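Local coordinates for protein RNA-dependent RNA Polymerase (Bombyx mori cytoplasmic polyhedrosis virus, PDB 6TZ0) that catalyses RNA-templated RNA synthesis, making viral plus strands in transcription and probably complementary minus strands in genome replication, at residues Tyr811-Val815 with Met828-Pro833; Leu794-Leu800 with Ser991-Ser996; Thr367-Leu372 with Lys382-Ala386; Glu379-Gln383 with Leu568-Ser572. One frame throughout, in Å; residues are numbered along the deposited sequence.

Followed from the N terminus, the chain first closes interaction 3, a tight hairpin between strands 370-375 and 380-384 in the central polymerase region. Interaction 4 starts on the second of these strands, sharing K382 and Q383, and closes a far longer loop at helix 557-573; the two spans therefore overlap and cross, and sheet and helix are bound together. Beyond them, interaction 2 opens at 794-800 and closes only at 991-996, enclosing the short hairpin loop of interaction 1. These two meet through one three-stranded sheet, in which strand 827-831 lies beside strand 791-795. About 74 Å separates the centres of interactions 1 and 3, which lie on opposite sides of the chain's centre.

Interaction 1: Tyr811-Val815 with Met828-Pro833; sequences YMTLV and MSLILP
L814 packs against two residues of the neighbouring strand, reaching one with each of two side-chain atoms. Its CG lies 3.8 Å from CB of L830, the two leucines running side by side in the same direction, while its CD2 meets the sulfur of M828, with SD 3.6 Å away. Two torsions bring L814 and M828 together: CG of L814 stands anti to its own carbonyl carbon (chi1 -72°), and the M828 chain, extended from CA as far as SD, bends at chi3. The flexible thioether suits this place because it can fold to fit the branched leucine. Further along, the tip of M812 reaches the other end of L830, whose CD1 lies 3.9 Å from CE of M812, and the ring of P833 lies beside the M812 chain. On the opposite face, CB of V815 sits 3.8 Å from CB of S829, a small side chain that adds little bulk beside V815. T813 turns its OG1 to the aliphatic CG1 of I831, at 3.3 Å. Backbone bonds join V815 and S829 in both directions: V815 N to S829 O is 2.6 Å and S829 N to V815 O is 3.0 Å. I831 also packs on helix 20-35. This is an antiparallel beta hairpin that supplies the central strand (827-831) and one edge strand (813-815) of a three-stranded sheet, and its S829 side chain lies about 4 Å from that of R791, a residue seen to bind ATP.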
loop_
_atom_site.group_PDB
_atom_site.type_symbol
_atom_site.label_atom_id
_atom_site.label_comp_id
_atom_site.label_asym_id
_atom_site.label_seq_id
_atom_site.Cartn_x
_atom_site.Cartn_y
_atom_site.Cartn_z
ATOM N N TYR A 811 -15.251 -40.672 24.014
ATOM C CA TYR A 811 -15.862 -39.356 23.976
ATOM C C TYR A 811 -16.047 -38.811 22.570
ATOM O O TYR A 811 -16.821 -37.868 22.390
ATOM C CB TYR A 811 -15.023 -38.362 24.791
ATOM C CG TYR A 811 -14.942 -38.707 26.259
ATOM C CD1 TYR A 811 -15.985 -38.399 27.123
ATOM C CD2 TYR A 811 -13.824 -39.343 26.780
ATOM C CE1 TYR A 811 -15.915 -38.716 28.465
ATOM C CE2 TYR A 811 -13.745 -39.664 28.118
ATOM C CZ TYR A 811 -14.791 -39.347 28.954
ATOM O OH TYR A 811 -14.715 -39.662 30.290
ATOM N N MET A 812 -15.360 -39.369 21.578
ATOM C CA MET A 812 -15.415 -38.880 20.211
ATOM C C MET A 812 -15.615 -40.050 19.259
ATOM O O MET A 812 -15.630 -41.216 19.663
ATOM C CB MET A 812 -14.135 -38.123 19.835
ATOM C CG MET A 812 -13.892 -36.855 20.616
ATOM S SD MET A 812 -12.410 -36.018 20.042
ATOM C CE MET A 812 -11.148 -37.086 20.711
ATOM N N THR A 813 -15.767 -39.725 17.979
ATOM C CA THR A 813 -15.821 -40.712 16.910
ATOM C C THR A 813 -14.587 -40.543 16.039
ATOM O O THR A 813 -14.309 -39.441 15.557
ATOM C CB THR A 813 -17.089 -40.560 16.070
ATOM O OG1 THR A 813 -17.051 -39.314 15.369
ATOM C CG2 THR A 813 -18.320 -40.582 16.967
ATOM N N LEU A 814 -13.849 -41.634 15.839
ATOM C CA LEU A 814 -12.545 -41.583 15.197
ATOM C C LEU A 814 -12.504 -42.597 14.064
ATOM O O LEU A 814 -13.031 -43.705 14.194
ATOM C CB LEU A 814 -11.412 -41.871 16.198
ATOM C CG LEU A 814 -11.034 -40.836 17.271
ATOM C CD1 LEU A 814 -11.975 -40.859 18.469
ATOM C CD2 LEU A 814 -9.611 -41.021 17.740
ATOM N N VAL A 815 -11.883 -42.215 12.952
ATOM C CA VAL A 815 -11.763 -43.065 11.773
ATOM C C VAL A 815 -10.333 -43.580 11.712
ATOM O O VAL A 815 -9.386 -42.793 11.610
ATOM C CB VAL A 815 -12.138 -42.313 10.490
ATOM C CG1 VAL A 815 -11.920 -43.193 9.278
ATOM C CG2 VAL A 815 -13.580 -41.841 10.563
ATOM N N MET A 828 -4.083 -40.830 12.047
ATOM C CA MET A 828 -5.412 -41.196 12.508
ATOM C C MET A 828 -6.374 -40.050 12.233
ATOM O O MET A 828 -6.059 -38.886 12.495
ATOM C CB MET A 828 -5.390 -41.519 14.002
ATOM C CG MET A 828 -6.662 -42.115 14.558
ATOM S SD MET A 828 -6.537 -42.345 16.343
ATOM C CE MET A 828 -5.448 -43.749 16.474
ATOM N N SER A 829 -7.543 -40.385 11.701
ATOM C CA SER A 829 -8.561 -39.400 11.362
ATOM C C SER A 829 -9.551 -39.288 12.515
ATOM O O SER A 829 -10.236 -40.261 12.843
ATOM C CB SER A 829 -9.277 -39.790 10.070
ATOM O OG SER A 829 -10.300 -38.867 9.747
ATOM N N LEU A 830 -9.619 -38.112 13.133
ATOM C CA LEU A 830 -10.648 -37.835 14.125
ATOM C C LEU A 830 -11.486 -36.653 13.672
ATOM O O LEU A 830 -10.967 -35.680 13.120
ATOM C CB LEU A 830 -10.073 -37.558 15.532
ATOM C CG LEU A 830 -9.265 -36.311 15.893
ATOM C CD1 LEU A 830 -9.423 -36.023 17.365
ATOM C CD2 LEU A 830 -7.802 -36.548 15.607
ATOM N N ILE A 831 -12.788 -36.754 13.893
ATOM C CA ILE A 831 -13.724 -35.687 13.578
ATOM C C ILE A 831 -14.288 -35.143 14.884
ATOM O O ILE A 831 -14.661 -35.907 15.784
ATOM C CB ILE A 831 -14.818 -36.170 12.608
ATOM C CG1 ILE A 831 -15.519 -37.417 13.128
ATOM C CG2 ILE A 831 -14.210 -36.490 11.256
ATOM C CD1 ILE A 831 -16.701 -37.806 12.330
ATOM N N LEU A 832 -14.277 -33.835 15.014
ATOM C CA LEU A 832 -14.708 -33.192 16.239
ATOM C C LEU A 832 -16.232 -33.190 16.340
ATOM O O LEU A 832 -16.924 -33.192 15.319
ATOM C CB LEU A 832 -14.137 -31.776 16.305
ATOM C CG LEU A 832 -14.230 -30.818 15.114
ATOM C CD1 LEU A 832 -15.520 -30.008 15.075
ATOM C CD2 LEU A 832 -13.021 -29.902 15.127
ATOM N N PRO A 833 -16.779 -33.240 17.554
ATOM C CA PRO A 833 -18.237 -33.197 17.700
ATOM C C PRO A 833 -18.778 -31.807 17.415
ATOM O O PRO A 833 -18.047 -30.817 17.384
ATOM C CB PRO A 833 -18.458 -33.589 19.163
ATOM C CG PRO A 833 -17.206 -33.191 19.844
ATOM C CD PRO A 833 -16.111 -33.434 18.853
#

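Interaction 2: Leu794-Leu800 with Ser991-Ser996; sequences LSVDNKL and SKRVSS
S795, on strand 791-795, an outer strand of a three-stranded antiparallel sheet, meets the loop residues K992 and R993; the contact is thus a sheet edge lined by an irregular segment that leads into helix 996-1004. Traced outward, the S795 side chain begins with CB, 4.1 Å from O of K992. Its tip, OG, makes a weak hydrogen bond to that same carbonyl, OG to O being 2.8 Å, and also touches CB of R993. The torsion responsible sets OG between the backbone N and the carbonyl carbon (chi1 62°). A hydroxyl suits the spot, since it is short and can reach a main-chain acceptor. The backbone of S795 adds a weak bond from V994 N to its O, 3.4 Å long, and the same oxygen accepts a CA-H contact from R993. L794, whose side chain also packs on I913 and L916, rests CD1 against the K992 carbonyl oxygen. The apolar pair is V796 and V994, beta-branched and compact, which meet slantwise through their CG1 atoms at 3.7 Å. Beyond them L800 reaches toward the start of the helix, with its CD2 3.6 Å from the carbonyl carbon of S995.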
loop_
_atom_site.group_PDB
_atom_site.type_symbol
_atom_site.label_atom_id
_atom_site.label_comp_id
_atom_site.label_asym_id
_atom_site.label_seq_id
_atom_site.Cartn_x
_atom_site.Cartn_y
_atom_site.Cartn_z
ATOM N N LEU A 794 -4.208 -36.619 12.350
ATOM C CA LEU A 794 -3.015 -36.466 13.160
ATOM C C LEU A 794 -2.213 -37.756 13.138
ATOM O O LEU A 794 -2.771 -38.845 13.292
ATOM C CB LEU A 794 -3.378 -36.076 14.596
ATOM C CG LEU A 794 -2.204 -35.769 15.520
ATOM C CD1 LEU A 794 -1.372 -34.643 14.945
ATOM C CD2 LEU A 794 -2.707 -35.403 16.904
ATOM N N SER A 795 -0.905 -37.624 12.937
ATOM C CA SER A 795 -0.014 -38.773 12.920
ATOM C C SER A 795 0.162 -39.305 14.333
ATOM O O SER A 795 0.399 -38.540 15.268
ATOM C CB SER A 795 1.335 -38.397 12.309
ATOM O OG SER A 795 1.982 -37.395 13.069
ATOM N N VAL A 796 -0.003 -40.612 14.493
ATOM C CA VAL A 796 0.037 -41.255 15.797
ATOM C C VAL A 796 0.999 -42.436 15.725
ATOM O O VAL A 796 1.149 -43.077 14.681
ATOM C CB VAL A 796 -1.374 -41.699 16.252
ATOM C CG1 VAL A 796 -2.260 -40.495 16.528
ATOM C CG2 VAL A 796 -2.025 -42.520 15.176
ATOM N N ASP A 797 1.657 -42.717 16.845
ATOM C CA ASP A 797 2.721 -43.709 16.875
ATOM C C ASP A 797 2.136 -45.119 16.859
ATOM O O ASP A 797 1.005 -45.345 17.292
ATOM C CB ASP A 797 3.595 -43.499 18.113
ATOM C CG ASP A 797 4.944 -44.187 18.010
ATOM O OD1 ASP A 797 5.213 -44.854 16.989
ATOM O OD2 ASP A 797 5.747 -44.049 18.957
ATOM N N ASN A 798 2.924 -46.071 16.351
ATOM C CA ASN A 798 2.421 -47.425 16.117
ATOM C C ASN A 798 2.274 -48.219 17.404
ATOM O O ASN A 798 1.280 -48.930 17.585
ATOM C CB ASN A 798 3.338 -48.175 15.159
ATOM C CG ASN A 798 3.239 -47.664 13.758
ATOM O OD1 ASN A 798 2.150 -47.344 13.282
ATOM N ND2 ASN A 798 4.371 -47.589 13.072
ATOM N N LYS A 799 3.264 -48.138 18.295
ATOM C CA LYS A 799 3.144 -48.807 19.585
ATOM C C LYS A 799 2.094 -48.123 20.453
ATOM O O LYS A 799 1.452 -48.769 21.290
ATOM C CB LYS A 799 4.510 -48.835 20.279
ATOM C CG LYS A 799 4.550 -49.613 21.584
ATOM C CD LYS A 799 4.297 -51.093 21.331
ATOM C CE LYS A 799 4.391 -51.904 22.611
ATOM N NZ LYS A 799 3.292 -51.560 23.555
ATOM N N LEU A 800 1.874 -46.831 20.221
ATOM C CA LEU A 800 0.934 -46.013 20.967
ATOM C C LEU A 800 -0.394 -45.835 20.233
ATOM O O LEU A 800 -1.147 -44.914 20.551
ATOM C CB LEU A 800 1.569 -44.650 21.261
ATOM C CG LEU A 800 2.553 -44.440 22.424
ATOM C CD1 LEU A 800 3.875 -45.174 22.272
ATOM C CD2 LEU A 800 2.846 -42.966 22.535
ATOM N N SER A 991 5.994 -31.866 10.677
ATOM C CA SER A 991 4.726 -32.320 11.222
ATOM C C SER A 991 4.892 -32.723 12.683
ATOM O O SER A 991 6.003 -32.831 13.206
ATOM C CB SER A 991 4.176 -33.488 10.405
ATOM O OG SER A 991 2.965 -33.968 10.962
ATOM N N LYS A 992 3.762 -32.945 13.349
ATOM C CA LYS A 992 3.748 -33.268 14.767
ATOM C C LYS A 992 2.944 -34.537 15.005
ATOM O O LYS A 992 2.018 -34.856 14.254
ATOM C CB LYS A 992 3.180 -32.107 15.589
ATOM C CG LYS A 992 4.082 -30.889 15.586
ATOM C CD LYS A 992 3.512 -29.747 16.391
ATOM C CE LYS A 992 4.520 -28.612 16.479
ATOM N NZ LYS A 992 4.792 -28.006 15.147
ATOM N N ARG A 993 3.312 -35.261 16.059
ATOM C CA ARG A 993 2.702 -36.540 16.382
ATOM C C ARG A 993 2.476 -36.642 17.883
ATOM O O ARG A 993 2.945 -35.810 18.662
ATOM C CB ARG A 993 3.567 -37.719 15.907
ATOM C CG ARG A 993 4.827 -37.967 16.728
ATOM C CD ARG A 993 6.035 -37.249 16.150
ATOM N NE ARG A 993 7.274 -37.619 16.831
ATOM C CZ ARG A 993 8.128 -38.534 16.382
ATOM N NH1 ARG A 993 7.878 -39.179 15.252
ATOM N NH2 ARG A 993 9.231 -38.808 17.063
ATOM N N VAL A 994 1.757 -37.683 18.290
ATOM C CA VAL A 994 1.615 -38.000 19.705
ATOM C C VAL A 994 2.787 -38.881 20.122
ATOM O O VAL A 994 3.256 -39.740 19.362
ATOM C CB VAL A 994 0.241 -38.651 20.002
ATOM C CG1 VAL A 994 0.080 -39.996 19.334
ATOM C CG2 VAL A 994 -0.003 -38.782 21.501
ATOM N N SER A 995 3.326 -38.598 21.303
ATOM C CA SER A 995 4.370 -39.418 21.897
ATOM C C SER A 995 3.989 -39.691 23.341
ATOM O O SER A 995 2.848 -39.425 23.729
ATOM C CB SER A 995 5.736 -38.737 21.796
ATOM O OG SER A 995 6.137 -38.605 20.443
ATOM N N SER A 996 4.930 -40.218 24.131
ATOM C CA SER A 996 4.619 -40.677 25.483
ATOM C C SER A 996 4.236 -39.523 26.401
ATOM O O SER A 996 3.411 -39.692 27.308
ATOM C CB SER A 996 5.814 -41.438 26.054
ATOM O OG SER A 996 6.092 -42.598 25.289
#

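Interaction 3: Thr367-Leu372 with Lys382-Ala386; sequences TRPAVL and KQKYA
A370 and K384 form a hydrogen-bonded antiparallel pair and V371 and Q383 the adjoining non-hydrogen-bonded one, on strand segments 4.4 Å apart whose directions differ by 142°, well short of exactly antiparallel. K384 N donates to A370 O at 3.0 Å and L372 N to K382 O at 2.8 Å, whereas the return bond from A370 N to K384 O is weak. Among the side chains, P369 takes the largest share. Its CB stands squarely over one face of the Y385 ring, 3.6 Å from the centroid and 4° off the normal, a CH-pi contact. The ring's CG is anti to the carbonyl carbon (chi1 -78°), which swings the phenol alongside the proline, and its OH comes near P369 CD. A proline fits here: its compact ring offers weakly polarised CH groups, which pack well on an aromatic face, and it sits just ahead of the strand, where a missing N-H costs little. CG of the proline ring lies 3.4 Å from OE1 of Q383, whose side chain crosses it obliquely. On the other face of the hairpin L372 CD1 rests 3.8 Å from CB of K384, so the lysine offers its aliphatic root here while its amine leads away. R368, just before the strand, makes a cation-pi contact with Y535 of the Viral structural protein 4 chain. Strand 370-375 continues the sheet to strand 585-591, while helix 557-573 packs against P369, Q383 and Y385, and helix 389-397 also touches Y385.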
loop_
_atom_site.group_PDB
_atom_site.type_symbol
_atom_site.label_atom_id
_atom_site.label_comp_id
_atom_site.label_asym_id
_atom_site.label_seq_id
_atom_site.Cartn_x
_atom_site.Cartn_y
_atom_site.Cartn_z
ATOM N N THR A 367 0.999 21.966 -17.421
ATOM C CA THR A 367 2.267 22.649 -17.620
ATOM C C THR A 367 3.018 22.780 -16.295
ATOM O O THR A 367 2.652 22.178 -15.285
ATOM C CB THR A 367 2.036 23.997 -18.286
ATOM O OG1 THR A 367 1.116 24.762 -17.502
ATOM C CG2 THR A 367 1.483 23.798 -19.674
ATOM N N ARG A 368 4.077 23.578 -16.289
ATOM C CA ARG A 368 5.038 23.620 -15.203
ATOM C C ARG A 368 4.958 24.917 -14.413
ATOM O O ARG A 368 4.484 25.938 -14.921
ATOM C CB ARG A 368 6.453 23.426 -15.767
ATOM C CG ARG A 368 6.899 24.376 -16.853
ATOM C CD ARG A 368 7.819 25.460 -16.380
ATOM N NE ARG A 368 9.002 24.934 -15.703
ATOM C CZ ARG A 368 10.079 24.449 -16.313
ATOM N NH1 ARG A 368 10.142 24.399 -17.632
ATOM N NH2 ARG A 368 11.097 24.007 -15.594
ATOM N N PRO A 369 5.382 24.910 -13.152
ATOM C CA PRO A 369 5.570 26.168 -12.434
ATOM C C PRO A 369 6.873 26.837 -12.831
ATOM O O PRO A 369 7.845 26.185 -13.212
ATOM C CB PRO A 369 5.612 25.726 -10.968
ATOM C CG PRO A 369 6.135 24.367 -11.021
ATOM C CD PRO A 369 5.590 23.753 -12.268
ATOM N N ALA A 370 6.882 28.161 -12.748
ATOM C CA ALA A 370 8.107 28.900 -12.999
ATOM C C ALA A 370 9.100 28.663 -11.870
ATOM O O ALA A 370 8.780 28.841 -10.696
ATOM C CB ALA A 370 7.807 30.387 -13.139
ATOM N N VAL A 371 10.302 28.240 -12.231
ATOM C CA VAL A 371 11.340 27.904 -11.265
ATOM C C VAL A 371 11.994 29.191 -10.797
ATOM O O VAL A 371 12.563 29.925 -11.603
ATOM C CB VAL A 371 12.375 26.950 -11.878
ATOM C CG1 VAL A 371 13.550 26.762 -10.953
ATOM C CG2 VAL A 371 11.737 25.626 -12.159
ATOM N N LEU A 372 11.923 29.465 -9.496
ATOM C CA LEU A 372 12.441 30.711 -8.945
ATOM C C LEU A 372 13.852 30.569 -8.395
ATOM O O LEU A 372 14.673 31.473 -8.569
ATOM C CB LEU A 372 11.518 31.217 -7.839
ATOM C CG LEU A 372 10.102 31.617 -8.237
ATOM C CD1 LEU A 372 9.302 31.938 -7.001
ATOM C CD2 LEU A 372 10.119 32.792 -9.178
ATOM N N LYS A 382 12.777 26.018 -5.540
ATOM C CA LYS A 382 11.667 26.902 -5.234
ATOM C C LYS A 382 10.967 27.250 -6.535
ATOM O O LYS A 382 11.621 27.567 -7.527
ATOM C CB LYS A 382 12.154 28.167 -4.537
ATOM C CG LYS A 382 11.075 29.047 -3.986
ATOM C CD LYS A 382 11.694 30.267 -3.358
ATOM C CE LYS A 382 12.476 29.894 -2.116
ATOM N NZ LYS A 382 11.582 29.414 -1.030
ATOM N N GLN A 383 9.639 27.210 -6.522
ATOM C CA GLN A 383 8.886 27.360 -7.756
ATOM C C GLN A 383 7.474 27.839 -7.451
ATOM O O GLN A 383 6.980 27.703 -6.332
ATOM C CB GLN A 383 8.890 26.048 -8.538
ATOM C CG GLN A 383 8.461 24.878 -7.708
ATOM C CD GLN A 383 8.628 23.575 -8.431
ATOM O OE1 GLN A 383 9.060 23.546 -9.576
ATOM N NE2 GLN A 383 8.286 22.482 -7.770
ATOM N N LYS A 384 6.838 28.410 -8.469
ATOM C CA LYS A 384 5.572 29.105 -8.300
ATOM C C LYS A 384 4.846 29.096 -9.634
ATOM O O LYS A 384 5.478 29.151 -10.688
ATOM C CB LYS A 384 5.816 30.538 -7.811
ATOM C CG LYS A 384 4.592 31.296 -7.354
ATOM C CD LYS A 384 4.985 32.654 -6.827
ATOM C CE LYS A 384 3.819 33.345 -6.153
ATOM N NZ LYS A 384 2.740 33.693 -7.104
ATOM N N TYR A 385 3.521 29.016 -9.586
ATOM C CA TYR A 385 2.720 28.948 -10.802
ATOM C C TYR A 385 2.333 30.329 -11.300
ATOM O O TYR A 385 2.007 31.221 -10.515
ATOM C CB TYR A 385 1.463 28.109 -10.578
ATOM C CG TYR A 385 1.738 26.631 -10.613
ATOM C CD1 TYR A 385 1.785 25.952 -11.819
ATOM C CD2 TYR A 385 1.990 25.926 -9.452
ATOM C CE1 TYR A 385 2.052 24.615 -11.868
ATOM C CE2 TYR A 385 2.248 24.581 -9.490
ATOM C CZ TYR A 385 2.286 23.935 -10.701
ATOM O OH TYR A 385 2.557 22.597 -10.741
ATOM N N ALA A 386 2.375 30.495 -12.621
ATOM C CA ALA A 386 1.941 31.746 -13.227
ATOM C C ALA A 386 0.421 31.851 -13.209
ATOM O O ALA A 386 -0.141 32.762 -12.593
ATOM C CB ALA A 386 2.479 31.856 -14.654
#

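Interaction 4: Glu379-Gln383 with Leu568-Ser572; sequences ESLKQ and LDVAS
L568 packs under a strand that loses its regularity exactly where the two meet: L381 and K382 both face M373, a classic beta bulge, and the chain turns a corner at L381. The bulge presents backbone as well as side chains to helix 557-573. L568 CB lies 3.9 Å from L381 O, a carbonyl that also accepts a hydrogen bond from W606 NE1. From there the leucine reaches on, its CG anti to the carbonyl carbon (chi1 -73°), until CD1 comes 3.5 Å from NE2 of Q383 and 4.0 Å from O of S380. A branched apolar residue fits this place, since its tip lies against the carbonyls of S380 and L381 and the NE2 end of the Q383 amide, which is itself held by weak hydrogen bonds, NE2 to D561 and OE1 from S380 OG. One helical turn beyond L568, S572 is met by the tip of K382. The lysine chain starts extended and then bends at chi3 and chi4, bringing NZ to 3.3 Å from OG of S572. That hydroxyl bonds back to its own helix, with OG 2.8 Å from D569 O. The carboxylate of D569 is near but not in contact, OD1 standing 5.4 Å from K382 NZ. One apolar side chain, L568, thus packs against the bulge, while the lysine lies near the helix's C-terminal end and an acidic side chain, both of which would probably stabilise its positive charge without a direct salt bridge.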
loop_
_atom_site.group_PDB
_atom_site.type_symbol
_atom_site.label_atom_id
_atom_site.label_comp_id
_atom_site.label_asym_id
_atom_site.label_seq_id
_atom_site.Cartn_x
_atom_site.Cartn_y
_atom_site.Cartn_z
ATOM N N GLU A 379 18.428 21.971 -10.916
ATOM C CA GLU A 379 17.280 21.310 -10.321
ATOM C C GLU A 379 16.555 22.273 -9.388
ATOM O O GLU A 379 17.172 23.110 -8.730
ATOM C CB GLU A 379 17.741 20.070 -9.562
ATOM C CG GLU A 379 18.404 19.046 -10.459
ATOM C CD GLU A 379 19.048 17.919 -9.685
ATOM O OE1 GLU A 379 19.095 17.992 -8.441
ATOM O OE2 GLU A 379 19.518 16.956 -10.323
ATOM N N SER A 380 15.233 22.149 -9.334
ATOM C CA SER A 380 14.404 23.163 -8.700
ATOM C C SER A 380 14.425 23.046 -7.183
ATOM O O SER A 380 14.274 21.955 -6.628
ATOM C CB SER A 380 12.969 23.058 -9.207
ATOM O OG SER A 380 12.134 24.004 -8.574
ATOM N N LEU A 381 14.602 24.186 -6.522
ATOM C CA LEU A 381 14.477 24.323 -5.080
ATOM C C LEU A 381 13.282 25.163 -4.658
ATOM O O LEU A 381 12.807 25.013 -3.534
ATOM C CB LEU A 381 15.751 24.940 -4.498
ATOM C CG LEU A 381 16.995 24.066 -4.413
ATOM C CD1 LEU A 381 18.192 24.884 -4.116
ATOM C CD2 LEU A 381 16.821 23.094 -3.297
ATOM N N LYS A 382 12.777 26.018 -5.540
ATOM C CA LYS A 382 11.667 26.902 -5.234
ATOM C C LYS A 382 10.967 27.250 -6.535
ATOM O O LYS A 382 11.621 27.567 -7.527
ATOM C CB LYS A 382 12.154 28.167 -4.537
ATOM C CG LYS A 382 11.075 29.047 -3.986
ATOM C CD LYS A 382 11.694 30.267 -3.358
ATOM C CE LYS A 382 12.476 29.894 -2.116
ATOM N NZ LYS A 382 11.582 29.414 -1.030
ATOM N N GLN A 383 9.639 27.210 -6.522
ATOM C CA GLN A 383 8.886 27.360 -7.756
ATOM C C GLN A 383 7.474 27.839 -7.451
ATOM O O GLN A 383 6.980 27.703 -6.332
ATOM C CB GLN A 383 8.890 26.048 -8.538
ATOM C CG GLN A 383 8.461 24.878 -7.708
ATOM C CD GLN A 383 8.628 23.575 -8.431
ATOM O OE1 GLN A 383 9.060 23.546 -9.576
ATOM N NE2 GLN A 383 8.286 22.482 -7.770
ATOM N N LEU A 568 7.983 21.721 -1.549
ATOM C CA LEU A 568 9.163 22.578 -1.556
ATOM C C LEU A 568 8.932 23.886 -0.810
ATOM O O LEU A 568 9.875 24.419 -0.221
ATOM C CB LEU A 568 9.620 22.848 -2.986
ATOM C CG LEU A 568 10.288 21.669 -3.683
ATOM C CD1 LEU A 568 10.583 22.001 -5.127
ATOM C CD2 LEU A 568 11.552 21.297 -2.958
ATOM N N ASP A 569 7.693 24.390 -0.783
ATOM C CA ASP A 569 7.381 25.560 0.039
ATOM C C ASP A 569 7.561 25.262 1.520
ATOM O O ASP A 569 8.226 26.021 2.245
ATOM C CB ASP A 569 5.951 26.029 -0.217
ATOM C CG ASP A 569 5.783 26.699 -1.552
ATOM O OD1 ASP A 569 6.766 27.275 -2.056
ATOM O OD2 ASP A 569 4.659 26.670 -2.091
ATOM N N VAL A 570 6.986 24.147 1.982
ATOM C CA VAL A 570 7.114 23.789 3.393
ATOM C C VAL A 570 8.563 23.454 3.732
ATOM O O VAL A 570 9.062 23.810 4.804
ATOM C CB VAL A 570 6.169 22.625 3.735
ATOM C CG1 VAL A 570 6.280 22.258 5.195
ATOM C CG2 VAL A 570 4.755 22.988 3.406
ATOM N N ALA A 571 9.276 22.815 2.803
ATOM C CA ALA A 571 10.663 22.447 3.047
ATOM C C ALA A 571 11.577 23.660 3.080
ATOM O O ALA A 571 12.563 23.665 3.820
ATOM C CB ALA A 571 11.133 21.463 1.980
ATOM N N SER A 572 11.272 24.693 2.299
ATOM C CA SER A 572 12.074 25.905 2.360
ATOM C C SER A 572 11.797 26.681 3.638
ATOM O O SER A 572 12.713 27.280 4.211
ATOM C CB SER A 572 11.800 26.780 1.145
ATOM O OG SER A 572 10.499 27.324 1.215
#